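Local atomic coordinates of glycoside Hydrolase (Bacteroides uniformis, PDB entry 5T99), a protein that probably hydrolyses galactose-type linkages as a family 2 glycoside hydrolase of an agarose-degrading pathway, and binds the inhibitor D-galacto-isofagomine. Residues 350-362 with 398-410. Numbering follows the deposited sequence.
Sequences NPPSPEFLDLCDR and SLIMRDRNHPSVI. With EDO (1,2-ethanediol), chain J; EDO (1,2-ethanediol), chain K.
D361 reaches across to H406 and S408 and uses both carboxylate oxygens. D361 OD2 takes an almost straight bond from H406 ND1 (2.6 Å, 173°). D361 OD2 lies in the imidazole plane and is met on its syn side, with the donor tilted out of the carboxylate plane; ring and carboxylate are turned 41° apart. D361 OD1 accepts twice, from S408 OG at 2.6 Å and from S408 N at 2.9 Å, and the two donors come from opposite faces of the carboxylate. These three bonds hold the carboxylate in one rotation. L357 CB sits over the centre of the H406 ring, 3.5 Å from its centroid, as a CH-pi contact. D358 OD1 lies at the ring edge, 3.1 Å from H406 CE1.

At the other end, R402 bends at chi3 (73°), and its guanidinium turns toward the start of helix 354-363. R402 NH1 and NH2 both donate end-on, in bent bonds, to P352 O, with R402 NH2 at 2.7 Å. The side-on edge, NE and NH2, pairs with the carboxylate of D403, so the neighbouring aspartate holds the guanidinium in position. P354 N lies over one guanidinium face. P351 CG packs on L399 CD1 at 3.6 Å.

S408 is also backbone hydrogen-bonded to V367 of strand 366-370. The contact joins consecutive outer helices, 354-363 and 388-403, and the turn into strand 409-416, as in the beta-alpha repeats of the family 2 TIM barrel.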
# COMPACT_ATOMS: atom_id res chain seq x y z
N ASN A 350 5.40 -3.84 7.75
CA ASN A 350 6.53 -4.26 6.93
C ASN A 350 6.80 -3.21 5.87
O ASN A 350 5.91 -2.43 5.53
CB ASN A 350 6.24 -5.59 6.23
CG ASN A 350 4.90 -5.61 5.51
OD1 ASN A 350 3.89 -6.03 6.07
ND2 ASN A 350 4.88 -5.12 4.28
N PRO A 351 8.01 -3.22 5.31
CA PRO A 351 8.26 -2.32 4.19
C PRO A 351 7.38 -2.65 2.99
O PRO A 351 7.20 -3.82 2.67
CB PRO A 351 9.74 -2.58 3.85
CG PRO A 351 10.34 -3.03 5.14
CD PRO A 351 9.26 -3.83 5.81
N PRO A 352 6.83 -1.62 2.32
CA PRO A 352 6.09 -1.84 1.09
C PRO A 352 7.04 -1.94 -0.10
O PRO A 352 8.26 -1.92 0.07
CB PRO A 352 5.23 -0.60 1.00
CG PRO A 352 6.10 0.47 1.57
CD PRO A 352 6.93 -0.18 2.63
N SER A 353 6.49 -2.05 -1.29
CA SER A 353 7.30 -2.05 -2.50
C SER A 353 7.77 -0.62 -2.75
O SER A 353 7.13 0.33 -2.29
CB SER A 353 6.47 -2.52 -3.67
OG SER A 353 5.43 -1.60 -3.90
N PRO A 354 8.90 -0.45 -3.47
CA PRO A 354 9.28 0.91 -3.87
C PRO A 354 8.19 1.62 -4.68
O PRO A 354 7.94 2.81 -4.48
CB PRO A 354 10.54 0.70 -4.72
CG PRO A 354 11.10 -0.61 -4.25
CD PRO A 354 9.90 -1.44 -3.88
N GLU A 355 7.53 0.87 -5.56
CA GLU A 355 6.50 1.42 -6.45
C GLU A 355 5.36 2.03 -5.65
O GLU A 355 4.87 3.12 -5.97
CB GLU A 355 5.96 0.34 -7.42
CG GLU A 355 6.92 -0.04 -8.55
CD GLU A 355 8.07 -0.93 -8.11
OE1 GLU A 355 7.96 -1.60 -7.04
OE2 GLU A 355 9.11 -0.95 -8.83
N PHE A 356 4.97 1.34 -4.58
CA PHE A 356 3.92 1.85 -3.71
C PHE A 356 4.30 3.23 -3.16
O PHE A 356 3.48 4.14 -3.16
CB PHE A 356 3.64 0.86 -2.57
CG PHE A 356 2.58 1.33 -1.61
CD1 PHE A 356 1.25 1.11 -1.88
CD2 PHE A 356 2.93 1.99 -0.44
CE1 PHE A 356 0.26 1.55 -1.02
CE2 PHE A 356 1.95 2.43 0.45
CZ PHE A 356 0.61 2.22 0.14
N LEU A 357 5.55 3.37 -2.71
CA LEU A 357 6.05 4.64 -2.16
C LEU A 357 6.22 5.72 -3.22
O LEU A 357 5.99 6.90 -2.94
CB LEU A 357 7.36 4.45 -1.39
CG LEU A 357 7.20 3.58 -0.13
CD1 LEU A 357 8.55 3.27 0.48
CD2 LEU A 357 6.30 4.24 0.91
N ASP A 358 6.60 5.32 -4.44
CA ASP A 358 6.63 6.27 -5.56
C ASP A 358 5.24 6.86 -5.79
O ASP A 358 5.12 8.05 -6.05
CB ASP A 358 7.15 5.63 -6.86
CG ASP A 358 8.63 5.34 -6.81
OD1 ASP A 358 9.37 6.02 -6.06
OD2 ASP A 358 9.07 4.41 -7.53
N LEU A 359 4.19 6.05 -5.65
CA LEU A 359 2.82 6.54 -5.80
C LEU A 359 2.45 7.52 -4.70
O LEU A 359 1.89 8.58 -4.98
CB LEU A 359 1.82 5.39 -5.88
CG LEU A 359 1.90 4.56 -7.18
CD1 LEU A 359 1.14 3.25 -7.05
CD2 LEU A 359 1.35 5.37 -8.35
N CYS A 360 2.79 7.17 -3.46
CA CYS A 360 2.53 8.06 -2.31
C CYS A 360 3.21 9.41 -2.51
O CYS A 360 2.59 10.44 -2.29
CB CYS A 360 3.01 7.43 -0.99
SG CYS A 360 2.05 5.98 -0.46
N ASP A 361 4.47 9.39 -2.95
CA ASP A 361 5.20 10.61 -3.34
C ASP A 361 4.40 11.42 -4.37
O ASP A 361 4.10 12.61 -4.15
CB ASP A 361 6.58 10.28 -3.95
CG ASP A 361 7.57 9.68 -2.95
OD1 ASP A 361 7.38 9.78 -1.73
OD2 ASP A 361 8.58 9.10 -3.42
N ARG A 362 4.06 10.77 -5.49
CA ARG A 362 3.30 11.40 -6.59
C ARG A 362 1.90 11.88 -6.21
O ARG A 362 1.42 12.84 -6.79
CB ARG A 362 3.20 10.44 -7.78
CG ARG A 362 4.11 10.80 -8.93
CD ARG A 362 4.27 9.69 -9.95
NE ARG A 362 3.08 8.85 -10.12
CZ ARG A 362 2.02 9.17 -10.87
NH1 ARG A 362 1.00 8.33 -10.95
NH2 ARG A 362 1.98 10.33 -11.52
N SER A 398 18.70 -1.53 5.72
CA SER A 398 18.28 -1.68 4.31
C SER A 398 17.01 -0.89 3.98
O SER A 398 16.91 -0.28 2.92
CB SER A 398 18.09 -3.15 3.94
OG SER A 398 17.70 -3.26 2.59
N LEU A 399 16.04 -0.90 4.90
CA LEU A 399 14.81 -0.14 4.74
C LEU A 399 15.08 1.38 4.65
O LEU A 399 14.58 2.06 3.76
CB LEU A 399 13.86 -0.43 5.91
CG LEU A 399 12.62 0.46 6.03
CD1 LEU A 399 11.72 0.24 4.82
CD2 LEU A 399 11.89 0.20 7.34
N ILE A 400 15.85 1.90 5.59
CA ILE A 400 16.09 3.34 5.66
C ILE A 400 16.94 3.80 4.46
O ILE A 400 16.66 4.84 3.88
CB ILE A 400 16.70 3.73 7.02
CG1 ILE A 400 15.65 3.52 8.11
CG2 ILE A 400 17.19 5.17 7.01
CD1 ILE A 400 16.20 3.55 9.51
N MET A 401 17.94 3.01 4.08
CA MET A 401 18.77 3.31 2.92
C MET A 401 17.94 3.33 1.62
O MET A 401 18.13 4.20 0.76
CB MET A 401 19.90 2.29 2.78
CG MET A 401 20.92 2.29 3.90
SD MET A 401 21.96 3.74 3.88
CE MET A 401 23.14 3.21 2.62
N ARG A 402 17.00 2.39 1.51
CA ARG A 402 16.10 2.30 0.36
C ARG A 402 15.13 3.48 0.29
O ARG A 402 14.92 4.03 -0.80
CB ARG A 402 15.28 0.99 0.43
CG ARG A 402 14.51 0.61 -0.83
CD ARG A 402 13.55 -0.57 -0.61
NE ARG A 402 12.39 -0.16 0.16
CZ ARG A 402 11.24 -0.84 0.27
NH1 ARG A 402 11.05 -2.01 -0.34
NH2 ARG A 402 10.26 -0.32 1.00
N ASP A 403 14.55 3.86 1.43
CA ASP A 403 13.40 4.78 1.44
C ASP A 403 13.65 6.22 1.92
O ASP A 403 12.73 7.03 1.87
CB ASP A 403 12.25 4.19 2.26
CG ASP A 403 11.71 2.90 1.67
OD1 ASP A 403 12.12 2.55 0.54
OD2 ASP A 403 10.88 2.25 2.34
N ARG A 404 14.87 6.55 2.35
CA ARG A 404 15.12 7.86 2.96
C ARG A 404 15.15 9.06 2.00
O ARG A 404 15.42 10.18 2.43
CB ARG A 404 16.41 7.85 3.78
CG ARG A 404 17.69 7.63 2.98
CD ARG A 404 18.84 7.44 3.94
NE ARG A 404 20.11 7.21 3.28
CZ ARG A 404 21.29 7.23 3.90
NH1 ARG A 404 21.38 7.48 5.21
NH2 ARG A 404 22.41 7.00 3.20
N ASN A 405 14.90 8.82 0.71
CA ASN A 405 14.68 9.90 -0.26
C ASN A 405 13.23 10.16 -0.62
O ASN A 405 12.94 11.18 -1.24
CB ASN A 405 15.48 9.62 -1.52
CG ASN A 405 16.95 9.48 -1.24
OD1 ASN A 405 17.52 10.31 -0.53
ND2 ASN A 405 17.58 8.43 -1.77
N HIS A 406 12.31 9.26 -0.26
CA HIS A 406 10.88 9.48 -0.55
C HIS A 406 10.34 10.64 0.28
O HIS A 406 10.39 10.58 1.50
CB HIS A 406 10.06 8.24 -0.21
CG HIS A 406 10.26 7.08 -1.14
ND1 HIS A 406 9.82 7.08 -2.44
CD2 HIS A 406 10.81 5.86 -0.93
CE1 HIS A 406 10.11 5.92 -3.00
NE2 HIS A 406 10.73 5.17 -2.11
N PRO A 407 9.82 11.70 -0.36
CA PRO A 407 9.22 12.77 0.45
C PRO A 407 7.93 12.38 1.17
O PRO A 407 7.56 13.03 2.14
CB PRO A 407 8.93 13.86 -0.58
CG PRO A 407 8.78 13.14 -1.86
CD PRO A 407 9.81 12.05 -1.79
N SER A 408 7.25 11.33 0.70
CA SER A 408 6.05 10.82 1.37
C SER A 408 6.35 10.30 2.77
O SER A 408 5.53 10.44 3.65
CB SER A 408 5.38 9.71 0.54
OG SER A 408 6.24 8.60 0.35
N VAL A 409 7.52 9.70 2.98
CA VAL A 409 7.83 9.04 4.27
C VAL A 409 8.13 10.10 5.33
O VAL A 409 9.00 10.94 5.13
CB VAL A 409 9.02 8.06 4.16
CG1 VAL A 409 9.33 7.45 5.52
CG2 VAL A 409 8.70 6.97 3.16
N ILE A 410 7.39 10.06 6.43
CA ILE A 410 7.58 11.01 7.53
C ILE A 410 7.98 10.39 8.85
O ILE A 410 8.43 11.12 9.73
CB ILE A 410 6.34 11.92 7.75
CG1 ILE A 410 5.06 11.11 8.02
CG2 ILE A 410 6.16 12.82 6.53
CD1 ILE A 410 3.91 11.92 8.56
C1 EDO J . 13.76 13.91 1.50
O1 EDO J . 14.83 13.00 1.85
C2 EDO J . 13.84 14.40 0.05
O2 EDO J . 12.71 13.98 -0.75
C1 EDO K . 25.69 8.24 5.63
O1 EDO K . 26.76 9.06 6.12
C2 EDO K . 24.65 7.93 6.70
O2 EDO K . 24.30 6.54 6.68